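Local coordinates for protein GH3 beta-N-acetylglucosaminidase (Paenibacillaceae, PDB 6K5J) that removes terminal beta-linked N-acetylglucosamine from glycans as a family 3 glycoside hydrolase, probably in chitin breakdown, at residues I130-A135 against V224-T229; P77-I82 against G331-L336; F382-T387 against Y415-A420; I368-I373 against L513-T518; E402-L407 against S455-F460. One frame throughout, in Å; residues are numbered along the deposited sequence.

How the interactions relate
Interactions 1 and 2 belong to the N-terminal barrel domain, interactions 3, 4 and 5 to the alpha/beta part that follows it. The first two are buried and wholly apolar between their segments; strand 79-81 of interaction 2 runs beside segment 130-135 of interaction 1, where Phe134 N lies 2.8 Å from Ile82 O, probably hydrogen-bonded. Interaction 4 is also largely apolar, joining helices 359-372 and 507-517; interaction 3, nearer the surface, adds a lysine bond to a helix end. These two touch through helix 507-517, their centres about 13 Å apart. Interaction 5 is the polar one: on the side facing the barrel domain, two loops meet through waters and an arginine.

Interaction 1 (I130-A135 against V224-T229). With NAG (2-acetamido-2-deoxy-beta-D-glucopyranose), chain B.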
# COMPACT_ATOMS: atom_id res chain seq x y z
N ILE A 130 -16.62 0.80 -4.80
CA ILE A 130 -15.65 1.31 -3.83
C ILE A 130 -15.39 2.78 -4.14
O ILE A 130 -15.05 3.14 -5.27
CB ILE A 130 -14.35 0.49 -3.90
CG1 ILE A 130 -14.63 -0.96 -3.49
CG2 ILE A 130 -13.26 1.11 -3.03
CD1 ILE A 130 -13.61 -1.97 -4.02
N ASN A 131 -15.55 3.64 -3.14
CA ASN A 131 -15.51 5.08 -3.36
C ASN A 131 -14.42 5.77 -2.55
O ASN A 131 -14.36 7.00 -2.52
CB ASN A 131 -16.88 5.71 -3.05
CG ASN A 131 -17.39 5.34 -1.66
OD1 ASN A 131 -16.64 5.35 -0.70
ND2 ASN A 131 -18.69 5.03 -1.56
N MET A 132 -13.54 5.00 -1.91
CA MET A 132 -12.45 5.54 -1.12
C MET A 132 -11.28 4.56 -1.22
O MET A 132 -11.48 3.35 -1.34
CB MET A 132 -12.86 5.75 0.35
CG MET A 132 -11.84 6.50 1.21
SD MET A 132 -12.54 6.83 2.85
CE MET A 132 -11.46 8.16 3.42
N ASN A 133 -10.07 5.10 -1.20
CA ASN A 133 -8.87 4.26 -1.26
C ASN A 133 -7.90 4.79 -0.21
O ASN A 133 -7.71 6.00 -0.10
CB ASN A 133 -8.22 4.29 -2.66
CG ASN A 133 -7.18 3.18 -2.88
OD1 ASN A 133 -7.05 2.26 -2.08
ND2 ASN A 133 -6.45 3.27 -4.00
N PHE A 134 -7.31 3.89 0.56
CA PHE A 134 -6.27 4.31 1.50
C PHE A 134 -4.94 4.35 0.75
O PHE A 134 -4.05 3.51 0.93
CB PHE A 134 -6.26 3.41 2.72
CG PHE A 134 -7.45 3.63 3.62
CD1 PHE A 134 -8.05 4.88 3.69
CD2 PHE A 134 -7.97 2.61 4.38
CE1 PHE A 134 -9.14 5.12 4.51
CE2 PHE A 134 -9.07 2.83 5.21
CZ PHE A 134 -9.65 4.09 5.27
N ALA A 135 -4.83 5.37 -0.09
CA ALA A 135 -3.71 5.58 -0.99
C ALA A 135 -3.82 6.99 -1.54
O ALA A 135 -4.93 7.54 -1.60
CB ALA A 135 -3.70 4.54 -2.12
N VAL A 224 -7.07 17.31 -1.34
CA VAL A 224 -7.07 15.87 -1.08
C VAL A 224 -8.22 15.54 -0.13
O VAL A 224 -8.45 16.24 0.86
CB VAL A 224 -5.71 15.38 -0.52
CG1 VAL A 224 -5.39 16.05 0.81
CG2 VAL A 224 -5.70 13.84 -0.40
N ASP A 225 -8.94 14.46 -0.45
CA ASP A 225 -10.17 14.15 0.27
C ASP A 225 -9.92 13.73 1.71
O ASP A 225 -10.74 14.00 2.59
CB ASP A 225 -10.95 13.05 -0.45
CG ASP A 225 -11.70 13.57 -1.66
OD1 ASP A 225 -11.79 14.81 -1.85
OD2 ASP A 225 -12.20 12.73 -2.43
N ALA A 226 -8.80 13.04 1.98
CA ALA A 226 -8.57 12.51 3.31
C ALA A 226 -7.07 12.38 3.55
O ALA A 226 -6.27 12.30 2.61
CB ALA A 226 -9.29 11.17 3.52
N VAL A 227 -6.70 12.41 4.84
CA VAL A 227 -5.34 12.19 5.32
C VAL A 227 -5.42 11.13 6.42
O VAL A 227 -6.24 11.25 7.34
CB VAL A 227 -4.72 13.50 5.86
CG1 VAL A 227 -3.33 13.27 6.48
CG2 VAL A 227 -4.64 14.57 4.75
N MET A 228 -4.58 10.10 6.33
CA MET A 228 -4.46 9.09 7.37
C MET A 228 -3.21 9.33 8.21
O MET A 228 -2.14 9.64 7.66
CB MET A 228 -4.43 7.67 6.78
CG MET A 228 -4.10 6.57 7.81
SD MET A 228 -4.03 4.91 7.06
CE MET A 228 -5.76 4.58 6.76
N THR A 229 -3.33 9.16 9.52
CA THR A 229 -2.22 9.43 10.42
C THR A 229 -1.28 8.23 10.53
O THR A 229 -1.60 7.12 10.08
CB THR A 229 -2.74 9.81 11.82
OG1 THR A 229 -3.40 8.67 12.40
CG2 THR A 229 -3.73 10.95 11.74
C1 NAG B . -2.38 -0.33 8.59
C2 NAG B . -1.48 0.28 7.49
C3 NAG B . -2.26 1.24 6.59
C4 NAG B . -3.57 0.62 6.11
C5 NAG B . -4.36 0.15 7.32
C6 NAG B . -5.69 -0.49 6.97
C7 NAG B . 0.92 0.82 7.75
C8 NAG B . 1.92 1.65 8.50
N2 NAG B . -0.36 0.98 8.11
O1 NAG B . -1.70 -1.39 9.17
O3 NAG B . -1.47 1.61 5.46
O4 NAG B . -4.33 1.57 5.38
O5 NAG B . -3.59 -0.84 8.00
O6 NAG B . -5.50 -1.75 6.34
O7 NAG B . 1.25 0.06 6.84
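Met228 lays its terminal methyl on the Phe134 ring: CE stands 3.7 Å from the ring centroid and 11° off the ring normal, a CH-pi contact over the middle of one face. Its sulfur SD is farther up, 5.3 Å from the same centroid, a Met-aromatic contact at longer range. The Met228 chain runs straight until its last torsion, which bends it (chi3 -73°) and turns CE onto the ring, the two side chains crossing at about a right angle. Two residues back along each segment, Met132 CE touches Ala226 CB at 3.7 Å. Strands 132-133 and 226-229 flank strand 178-184 in a parallel sheet, so these side chains meet past the intervening strand, as residues do inside the TIM-type barrel expected of this family. The bound NAG lies beside the pair, with Met228 CE 3.6 Å from NAG O4 and Phe134 CB 3.8 Å from that oxygen. An alanine at Phe134 would take away the ring face and would probably leave the Met228 methyl free to turn, disturbing the apolar surface beside O4. Asp83, Arg152, Lys182, His183 and Asp268 hydrogen-bond the sugar itself.

Interaction 2 (P77-I82 against G331-L336); sequences PLLISI and GRLLAL
Strand 79-81 and helix 323-339 approach each other most closely at Leu79 and Leu333, whose CA atoms are 9.0 Å apart, a spacing that only side chains can bridge. Leu79 does most of the bridging, with its side chain directed at the helix. Its CD1 methyl lies 4.2 Å from Leu333 CD2 and 4.3 Å from Leu336 CD2, settling into the notch between two leucines three residues apart on the helix. The other methyl, Leu79 CD2, is also 4.3 Å from Leu336 CD2, so both branches of Leu79 meet that one methyl. Leu336 gets there because its CG stands opposite the backbone N (chi1 177°), which brings its end close to Leu79, whereas Leu333 keeps its CG beside its own backbone N. Leu79 also touches Met22 of strand 21-23, and Ser81, two residues on, touches Met132 and Phe134; Leu78 and Ile80 instead pack on helix 56-72. Leu79 thus faces into the barrel, and the helix packs near the end where strand 79-81 begins. Arg332 ties the helix to other parts of the domain through salt bridges to Asp262 and Asp294, while Lys337, just beyond segment 331-336, hydrogen-bonds Pro77 O at the start of the strand segment. No hydrogen bond joins the two segments themselves, so their contact rests on methyl-to-methyl packing, an ordinary, unstrained dispersion contact without directional restraint.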
# COMPACT_ATOMS: atom_id res chain seq x y z
N PRO A 77 -25.51 7.15 3.51
CA PRO A 77 -24.73 6.28 2.61
C PRO A 77 -23.31 6.10 3.10
O PRO A 77 -22.75 6.95 3.80
CB PRO A 77 -24.76 7.03 1.27
CG PRO A 77 -25.99 7.88 1.34
CD PRO A 77 -26.15 8.26 2.79
N LEU A 78 -22.71 4.96 2.73
CA LEU A 78 -21.44 4.53 3.30
C LEU A 78 -20.24 4.96 2.47
O LEU A 78 -20.27 4.91 1.23
CB LEU A 78 -21.40 3.01 3.43
CG LEU A 78 -22.43 2.35 4.35
CD1 LEU A 78 -22.50 0.87 4.03
CD2 LEU A 78 -22.02 2.57 5.80
N LEU A 79 -19.16 5.34 3.15
CA LEU A 79 -17.84 5.23 2.55
C LEU A 79 -17.42 3.76 2.52
O LEU A 79 -17.62 3.02 3.49
CB LEU A 79 -16.82 6.06 3.33
CG LEU A 79 -16.97 7.59 3.20
CD1 LEU A 79 -16.18 8.31 4.29
CD2 LEU A 79 -16.53 8.04 1.80
N ILE A 80 -16.85 3.33 1.40
CA ILE A 80 -16.37 1.97 1.23
C ILE A 80 -14.93 2.07 0.74
O ILE A 80 -14.68 2.56 -0.37
CB ILE A 80 -17.25 1.16 0.27
CG1 ILE A 80 -18.66 1.02 0.86
CG2 ILE A 80 -16.66 -0.23 0.01
CD1 ILE A 80 -19.64 0.20 0.02
N SER A 81 -13.98 1.64 1.57
CA SER A 81 -12.56 1.85 1.32
C SER A 81 -11.83 0.51 1.20
O SER A 81 -12.43 -0.57 1.32
CB SER A 81 -11.93 2.70 2.42
OG SER A 81 -10.68 3.23 1.95
N ILE A 82 -10.53 0.60 0.99
CA ILE A 82 -9.69 -0.55 0.63
C ILE A 82 -8.25 -0.07 0.64
O ILE A 82 -7.99 1.13 0.52
CB ILE A 82 -10.12 -1.08 -0.78
CG1 ILE A 82 -9.44 -2.42 -1.10
CG2 ILE A 82 -9.81 -0.05 -1.89
CD1 ILE A 82 -9.99 -3.07 -2.37
N GLY A 331 -19.61 16.83 9.96
CA GLY A 331 -19.73 17.73 8.83
C GLY A 331 -18.70 17.43 7.75
O GLY A 331 -19.02 17.45 6.55
N ARG A 332 -17.46 17.15 8.15
CA ARG A 332 -16.43 16.83 7.17
C ARG A 332 -16.73 15.52 6.45
O ARG A 332 -16.54 15.41 5.23
CB ARG A 332 -15.07 16.77 7.84
CG ARG A 332 -14.64 18.05 8.52
CD ARG A 332 -13.26 17.84 9.14
NE ARG A 332 -12.69 19.04 9.74
CZ ARG A 332 -12.39 19.18 11.03
NH1 ARG A 332 -12.59 18.18 11.89
NH2 ARG A 332 -11.84 20.31 11.46
N LEU A 333 -17.22 14.51 7.19
CA LEU A 333 -17.54 13.23 6.56
C LEU A 333 -18.73 13.34 5.62
O LEU A 333 -18.71 12.79 4.51
CB LEU A 333 -17.78 12.17 7.64
CG LEU A 333 -16.50 11.84 8.41
CD1 LEU A 333 -16.82 11.31 9.82
CD2 LEU A 333 -15.64 10.86 7.61
N LEU A 334 -19.78 14.05 6.02
CA LEU A 334 -20.93 14.22 5.14
C LEU A 334 -20.56 15.01 3.88
O LEU A 334 -21.08 14.73 2.79
CB LEU A 334 -22.07 14.90 5.90
CG LEU A 334 -22.70 14.10 7.05
CD1 LEU A 334 -23.88 14.84 7.65
CD2 LEU A 334 -23.13 12.71 6.59
N ALA A 335 -19.65 15.99 4.01
CA ALA A 335 -19.24 16.77 2.84
C ALA A 335 -18.47 15.90 1.85
O ALA A 335 -18.70 15.99 0.63
CB ALA A 335 -18.39 17.97 3.26
N LEU A 336 -17.58 15.04 2.35
CA LEU A 336 -16.88 14.11 1.47
C LEU A 336 -17.86 13.16 0.78
O LEU A 336 -17.77 12.92 -0.43
CB LEU A 336 -15.84 13.32 2.29
CG LEU A 336 -15.09 12.25 1.49
CD1 LEU A 336 -14.40 12.87 0.30
CD2 LEU A 336 -14.08 11.51 2.38

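Interaction 3 (F382-T387 against Y415-A420); sequences FTLDKT and YWLKSA
The apolar side of the contact is a meeting of two leucines. Leu384 presents its CD1 to both branches of Leu417, 3.9 Å from CD2 and 4.0 Å from CD1, and the side chains cross at about a right angle, so a single methyl rests against the forked end of its partner. The polar side is one hydrogen bond, from Lys386 NZ to Ala420 O at 3.1 Å. The ammonium group lies in the carbonyl plane and nearly end-on to it, the C=O...N angle being 159°. Lys386 reaches this far because its CG stands opposite the backbone N (chi1 -164°) and the rest of the chain is fully extended. Ala420 follows directly on helix 413-419, so the positive charge sits by the helix C-terminus, where it would probably be favoured electrostatically. Local bonds brace each segment: Asp385 OD1 accepts from Thr387 N at 2.9 Å, an Asx turn, and from Thr387 OG1 on the same face of the carboxylate, while Ser419 OG turns back onto Trp416 O. Helix 413-419 links the parallel neighbours 390-396 and 424-430 in a beta-alpha-beta crossover of the mixed sheet. Leu417 touches Val424 of the second of these strands, Leu384 packs on Gln450 and Val452 of strand 450-455, and Trp416 lies against helix 507-517.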
# COMPACT_ATOMS: atom_id res chain seq x y z
N PHE A 382 25.48 -8.44 -19.82
CA PHE A 382 24.67 -9.31 -18.98
C PHE A 382 23.57 -10.04 -19.73
O PHE A 382 22.94 -10.92 -19.14
CB PHE A 382 24.01 -8.49 -17.85
CG PHE A 382 23.17 -7.36 -18.36
CD1 PHE A 382 21.90 -7.60 -18.86
CD2 PHE A 382 23.66 -6.07 -18.37
CE1 PHE A 382 21.13 -6.56 -19.35
CE2 PHE A 382 22.89 -5.03 -18.86
CZ PHE A 382 21.62 -5.27 -19.35
N THR A 383 23.30 -9.71 -20.98
CA THR A 383 22.11 -10.24 -21.64
C THR A 383 22.21 -11.76 -21.79
O THR A 383 23.28 -12.31 -22.05
CB THR A 383 21.91 -9.58 -23.00
OG1 THR A 383 23.14 -9.59 -23.72
CG2 THR A 383 21.46 -8.13 -22.81
N LEU A 384 21.07 -12.42 -21.60
CA LEU A 384 21.03 -13.88 -21.62
C LEU A 384 21.37 -14.42 -23.00
O LEU A 384 21.02 -13.83 -24.03
CB LEU A 384 19.64 -14.36 -21.19
CG LEU A 384 19.20 -14.03 -19.76
CD1 LEU A 384 17.73 -14.40 -19.58
CD2 LEU A 384 20.06 -14.75 -18.75
N ASP A 385 22.04 -15.57 -23.03
CA ASP A 385 22.32 -16.30 -24.26
C ASP A 385 21.16 -17.26 -24.53
O ASP A 385 20.99 -18.25 -23.81
CB ASP A 385 23.66 -17.03 -24.14
CG ASP A 385 24.05 -17.79 -25.41
OD1 ASP A 385 23.21 -17.99 -26.31
OD2 ASP A 385 25.23 -18.20 -25.49
N LYS A 386 20.37 -16.97 -25.56
CA LYS A 386 19.17 -17.75 -25.85
C LYS A 386 19.49 -19.19 -26.24
O LYS A 386 18.60 -20.05 -26.16
CB LYS A 386 18.37 -17.07 -26.96
CG LYS A 386 16.94 -17.55 -27.08
CD LYS A 386 16.17 -16.70 -28.08
CE LYS A 386 14.80 -17.25 -28.34
NZ LYS A 386 14.05 -16.38 -29.29
N THR A 387 20.72 -19.47 -26.67
CA THR A 387 21.11 -20.82 -27.05
C THR A 387 21.46 -21.69 -25.86
O THR A 387 21.75 -22.88 -26.04
CB THR A 387 22.30 -20.77 -28.02
OG1 THR A 387 23.48 -20.33 -27.32
CG2 THR A 387 22.01 -19.80 -29.14
N TYR A 415 7.90 -17.25 -16.71
CA TYR A 415 6.79 -17.18 -17.65
C TYR A 415 7.12 -16.30 -18.85
O TYR A 415 6.93 -16.69 -20.00
CB TYR A 415 5.55 -16.66 -16.92
CG TYR A 415 4.36 -16.33 -17.81
CD1 TYR A 415 3.40 -17.30 -18.12
CD2 TYR A 415 4.20 -15.05 -18.34
CE1 TYR A 415 2.32 -17.00 -18.94
CE2 TYR A 415 3.12 -14.73 -19.14
CZ TYR A 415 2.18 -15.71 -19.44
OH TYR A 415 1.12 -15.40 -20.25
N TRP A 416 7.64 -15.09 -18.60
CA TRP A 416 7.91 -14.19 -19.72
C TRP A 416 9.12 -14.65 -20.52
O TRP A 416 9.15 -14.50 -21.75
CB TRP A 416 8.10 -12.76 -19.21
CG TRP A 416 6.83 -12.19 -18.68
CD1 TRP A 416 6.53 -11.96 -17.37
CD2 TRP A 416 5.69 -11.79 -19.44
NE1 TRP A 416 5.26 -11.42 -17.27
CE2 TRP A 416 4.73 -11.31 -18.52
CE3 TRP A 416 5.39 -11.78 -20.80
CZ2 TRP A 416 3.49 -10.82 -18.94
CZ3 TRP A 416 4.16 -11.30 -21.21
CH2 TRP A 416 3.22 -10.83 -20.28
N LEU A 417 10.15 -15.18 -19.86
CA LEU A 417 11.29 -15.68 -20.62
C LEU A 417 10.87 -16.84 -21.51
O LEU A 417 11.29 -16.93 -22.67
CB LEU A 417 12.42 -16.08 -19.68
CG LEU A 417 13.19 -14.94 -19.01
CD1 LEU A 417 14.19 -15.50 -18.04
CD2 LEU A 417 13.88 -14.06 -20.06
N LYS A 418 10.03 -17.73 -20.98
CA LYS A 418 9.49 -18.83 -21.78
C LYS A 418 8.69 -18.31 -22.96
O LYS A 418 8.79 -18.84 -24.08
CB LYS A 418 8.62 -19.72 -20.90
CG LYS A 418 9.40 -20.69 -20.04
CD LYS A 418 8.47 -21.47 -19.10
CE LYS A 418 9.29 -22.37 -18.18
NZ LYS A 418 8.51 -22.80 -16.97
N SER A 419 7.90 -17.26 -22.76
CA SER A 419 7.13 -16.74 -23.87
C SER A 419 8.03 -16.15 -24.96
O SER A 419 7.61 -16.06 -26.11
CB SER A 419 6.12 -15.69 -23.37
OG SER A 419 6.69 -14.40 -23.36
N ALA A 420 9.25 -15.77 -24.61
CA ALA A 420 10.20 -15.25 -25.59
C ALA A 420 10.99 -16.35 -26.28
O ALA A 420 11.84 -16.04 -27.12
CB ALA A 420 11.16 -14.27 -24.92

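Interaction 4 (I368-I373 against L513-T518)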
# COMPACT_ATOMS: atom_id res chain seq x y z
N ILE A 368 4.64 1.41 -18.66
CA ILE A 368 5.16 2.01 -17.43
C ILE A 368 6.33 1.19 -16.88
O ILE A 368 7.39 1.73 -16.56
CB ILE A 368 4.04 2.16 -16.38
CG1 ILE A 368 2.96 3.13 -16.86
CG2 ILE A 368 4.60 2.60 -15.05
CD1 ILE A 368 1.85 3.30 -15.86
N SER A 369 6.14 -0.13 -16.76
CA SER A 369 7.18 -0.96 -16.16
C SER A 369 8.43 -1.00 -17.02
O SER A 369 9.54 -1.14 -16.49
CB SER A 369 6.65 -2.38 -15.93
OG SER A 369 5.47 -2.37 -15.16
N GLU A 370 8.30 -0.89 -18.35
CA GLU A 370 9.48 -0.81 -19.21
C GLU A 370 10.37 0.36 -18.83
O GLU A 370 11.60 0.29 -19.00
CB GLU A 370 9.08 -0.71 -20.69
CG GLU A 370 8.38 -1.97 -21.24
CD GLU A 370 8.04 -1.87 -22.72
OE1 GLU A 370 8.53 -0.93 -23.40
OE2 GLU A 370 7.28 -2.72 -23.22
N LYS A 371 9.78 1.46 -18.34
CA LYS A 371 10.56 2.63 -17.95
C LYS A 371 11.13 2.52 -16.54
O LYS A 371 11.96 3.35 -16.15
CB LYS A 371 9.69 3.90 -18.03
CG LYS A 371 9.38 4.37 -19.45
CD LYS A 371 8.49 5.63 -19.45
CE LYS A 371 9.31 6.92 -19.31
NZ LYS A 371 8.45 8.14 -19.07
N SER A 372 10.73 1.51 -15.77
CA SER A 372 11.02 1.41 -14.35
C SER A 372 12.26 0.56 -14.03
O SER A 372 13.03 0.93 -13.14
CB SER A 372 9.78 0.83 -13.63
OG SER A 372 9.98 0.71 -12.23
N ILE A 373 12.47 -0.55 -14.76
CA ILE A 373 13.58 -1.46 -14.45
C ILE A 373 14.89 -0.69 -14.38
O ILE A 373 15.22 0.09 -15.28
CB ILE A 373 13.66 -2.59 -15.49
CG1 ILE A 373 12.29 -3.27 -15.67
CG2 ILE A 373 14.77 -3.57 -15.08
CD1 ILE A 373 11.76 -3.96 -14.40
N LEU A 513 11.32 -6.80 -17.04
CA LEU A 513 12.59 -7.37 -16.63
C LEU A 513 13.09 -8.39 -17.65
O LEU A 513 14.27 -8.41 -18.00
CB LEU A 513 12.46 -8.01 -15.26
CG LEU A 513 13.68 -8.76 -14.74
CD1 LEU A 513 14.87 -7.80 -14.60
CD2 LEU A 513 13.32 -9.40 -13.41
N ALA A 514 12.19 -9.25 -18.14
CA ALA A 514 12.58 -10.22 -19.17
C ALA A 514 13.07 -9.51 -20.42
O ALA A 514 14.07 -9.92 -21.02
CB ALA A 514 11.40 -11.14 -19.50
N LEU A 515 12.38 -8.44 -20.83
CA LEU A 515 12.80 -7.71 -22.03
C LEU A 515 14.18 -7.09 -21.85
O LEU A 515 14.97 -7.01 -22.80
CB LEU A 515 11.78 -6.64 -22.39
CG LEU A 515 10.38 -7.14 -22.80
CD1 LEU A 515 9.39 -6.00 -22.82
CD2 LEU A 515 10.41 -7.83 -24.15
N VAL A 516 14.49 -6.62 -20.64
CA VAL A 516 15.83 -6.07 -20.38
C VAL A 516 16.88 -7.17 -20.47
O VAL A 516 17.90 -7.03 -21.15
CB VAL A 516 15.86 -5.38 -19.01
CG1 VAL A 516 17.32 -5.14 -18.56
CG2 VAL A 516 15.09 -4.07 -19.05
N LEU A 517 16.65 -8.29 -19.76
CA LEU A 517 17.62 -9.37 -19.67
C LEU A 517 17.88 -10.03 -21.01
O LEU A 517 18.95 -10.61 -21.21
CB LEU A 517 17.13 -10.42 -18.67
CG LEU A 517 16.98 -9.97 -17.22
CD1 LEU A 517 16.47 -11.11 -16.33
CD2 LEU A 517 18.30 -9.42 -16.71
N THR A 518 16.93 -9.97 -21.95
CA THR A 518 17.11 -10.52 -23.28
C THR A 518 17.54 -9.48 -24.30
O THR A 518 17.55 -9.76 -25.50
CB THR A 518 15.82 -11.23 -23.74
OG1 THR A 518 14.74 -10.29 -23.75
CG2 THR A 518 15.48 -12.36 -22.79
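This is apolar packing between two helix ends in the alpha/beta domain, centred on Ile373, which follows helix 359-372 just before strand 374-377 and leans on helix 507-517. Ile373 and Leu513 have CA atoms 6.4 Å apart, and the isoleucine divides its branches between two partners. CD1 comes against the start of Leu513, 3.9 Å from its backbone N and 4.2 Å from its CB, while CG2 meets Val516 CG2 at 4.0 Å as the two side chains slide past each other in opposite directions. The split follows from chi1 of -51°, which places CG1 beside the backbone N and CG2 opposite it. An alanine in place of Ile373 would remove both branches and would probably open a gap between the helices, leaving Val516 CG2 and the Leu513 backbone without their apolar cover. One turn earlier, Glu370 OE2 skims Leu515 CD1 at 3.9 Å; its polar end is engaged by Arg511 in a salt bridge. Val516 also touches Phe500 of strand 499-501, setting the contact against the sheet. At the end of helix 507-517, Ala514 O is gripped twice by Thr518, from opposite faces of its plane: by N, and by OG1 at 2.8 Å.

Interaction 5 (E402-L407 against S455-F460); sequences EVDEVL and SYNAIF
Tyr456 OH is held by Arg485 NH1 and by a water 2.8 Å away, and that water donates to Glu405 O at 2.9 Å, joining the two loops through the phenol. With CG opposite its backbone N (chi1 -173°), Tyr456 extends toward segment 402-407 and turns its ring edge to the Asp404 carboxylate, the two planes 36° apart, though the modelled distance from Asp404 OD1 to the phenol oxygen is too short to be trusted and that pair is doubtful. OD1 has a sound partner in Arg485 NH1, a salt bridge that places one guanidinium nitrogen next to both side chains. A second water bridges the other carboxylate oxygen: it donates to Asp404 OD2 at 3.1 Å and accepts from Asn457 ND2 at 3.0 Å. Carboxylate and amide stand almost at right angles, 84° apart, and the Asn457 amide is anchored at its other end by Asn486 N. Water and Arg485 thus fill in where direct bonds are lacking. The two loops follow strands 390-396 and 450-455, at the C-terminal edge of the parallel strands, where alpha/beta folds commonly place their functional loops, and Glu402, Val403 and Tyr456 there meet Arg91, His195 and Met88 of the barrel domain.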
# COMPACT_ATOMS: atom_id res chain seq x y z
N GLU A 402 -0.19 -8.26 6.19
CA GLU A 402 -0.88 -7.33 5.30
C GLU A 402 0.07 -6.42 4.54
O GLU A 402 -0.33 -5.84 3.52
CB GLU A 402 -1.88 -6.51 6.10
CG GLU A 402 -3.14 -7.26 6.50
CD GLU A 402 -3.98 -6.50 7.51
OE1 GLU A 402 -3.78 -6.67 8.74
OE2 GLU A 402 -4.82 -5.70 7.07
N VAL A 403 1.32 -6.28 5.01
CA VAL A 403 2.34 -5.59 4.23
C VAL A 403 2.95 -6.53 3.21
O VAL A 403 3.19 -6.15 2.05
CB VAL A 403 3.42 -4.98 5.15
CG1 VAL A 403 4.23 -3.92 4.41
CG2 VAL A 403 2.82 -4.40 6.42
N ASP A 404 3.20 -7.78 3.61
CA ASP A 404 3.82 -8.80 2.77
C ASP A 404 2.88 -10.00 2.71
O ASP A 404 2.96 -10.92 3.53
CB ASP A 404 5.19 -9.18 3.32
CG ASP A 404 6.24 -9.29 2.24
OD1 ASP A 404 5.90 -9.78 1.14
OD2 ASP A 404 7.39 -8.88 2.49
N GLU A 405 1.99 -10.00 1.72
CA GLU A 405 0.91 -10.97 1.65
C GLU A 405 1.32 -12.20 0.84
O GLU A 405 2.18 -12.13 -0.04
CB GLU A 405 -0.34 -10.34 1.04
CG GLU A 405 -1.56 -11.24 1.00
CD GLU A 405 -2.02 -11.67 2.39
OE1 GLU A 405 -2.97 -11.05 2.92
OE2 GLU A 405 -1.44 -12.63 2.95
N VAL A 406 0.71 -13.34 1.19
CA VAL A 406 0.73 -14.51 0.32
C VAL A 406 -0.09 -14.18 -0.92
O VAL A 406 -1.32 -14.11 -0.87
CB VAL A 406 0.19 -15.76 1.03
CG1 VAL A 406 0.20 -16.94 0.08
CG2 VAL A 406 1.01 -16.05 2.29
N LEU A 407 0.60 -13.97 -2.04
CA LEU A 407 0.00 -13.40 -3.24
C LEU A 407 0.66 -14.09 -4.43
O LEU A 407 1.66 -13.60 -4.97
CB LEU A 407 0.21 -11.89 -3.28
CG LEU A 407 -0.39 -11.07 -4.42
CD1 LEU A 407 -1.69 -11.71 -4.85
CD2 LEU A 407 -0.61 -9.63 -3.97
N SER A 455 15.39 -11.86 -6.34
CA SER A 455 15.41 -11.72 -4.89
C SER A 455 14.14 -11.01 -4.41
O SER A 455 13.46 -10.31 -5.16
CB SER A 455 16.67 -10.98 -4.42
OG SER A 455 16.65 -9.60 -4.76
N TYR A 456 13.82 -11.23 -3.14
CA TYR A 456 12.60 -10.68 -2.56
C TYR A 456 12.93 -10.34 -1.10
O TYR A 456 12.91 -11.22 -0.24
CB TYR A 456 11.45 -11.67 -2.68
CG TYR A 456 10.09 -11.15 -2.26
CD1 TYR A 456 9.79 -10.94 -0.92
CD2 TYR A 456 9.10 -10.89 -3.19
CE1 TYR A 456 8.55 -10.46 -0.52
CE2 TYR A 456 7.84 -10.43 -2.80
CZ TYR A 456 7.58 -10.22 -1.47
OH TYR A 456 6.34 -9.76 -1.09
N ASN A 457 13.27 -9.08 -0.86
CA ASN A 457 13.72 -8.61 0.45
C ASN A 457 14.78 -9.53 1.04
O ASN A 457 14.75 -9.90 2.22
CB ASN A 457 12.53 -8.44 1.40
CG ASN A 457 11.73 -7.18 1.11
OD1 ASN A 457 12.09 -6.40 0.22
ND2 ASN A 457 10.65 -6.98 1.84
N ALA A 458 15.76 -9.89 0.20
CA ALA A 458 16.93 -10.63 0.67
C ALA A 458 17.65 -9.91 1.81
O ALA A 458 18.30 -10.55 2.65
CB ALA A 458 17.90 -10.86 -0.50
N ILE A 459 17.56 -8.57 1.85
CA ILE A 459 18.14 -7.80 2.94
C ILE A 459 17.52 -8.16 4.29
O ILE A 459 18.17 -7.97 5.33
CB ILE A 459 17.99 -6.29 2.64
CG1 ILE A 459 18.68 -5.47 3.73
CG2 ILE A 459 16.50 -5.90 2.53
CD1 ILE A 459 19.39 -4.26 3.26
N PHE A 460 16.30 -8.69 4.31
CA PHE A 460 15.64 -9.12 5.53
C PHE A 460 15.58 -10.64 5.66
O PHE A 460 14.91 -11.14 6.57
CB PHE A 460 14.21 -8.57 5.59
CG PHE A 460 14.13 -7.06 5.61
CD1 PHE A 460 15.12 -6.29 6.22
CD2 PHE A 460 13.05 -6.41 5.03
CE1 PHE A 460 15.03 -4.90 6.25
CE2 PHE A 460 12.95 -5.02 5.05
CZ PHE A 460 13.94 -4.26 5.67
O HOH W 1 10.21 -9.26 3.79
O HOH W 2 3.77 -10.54 -1.93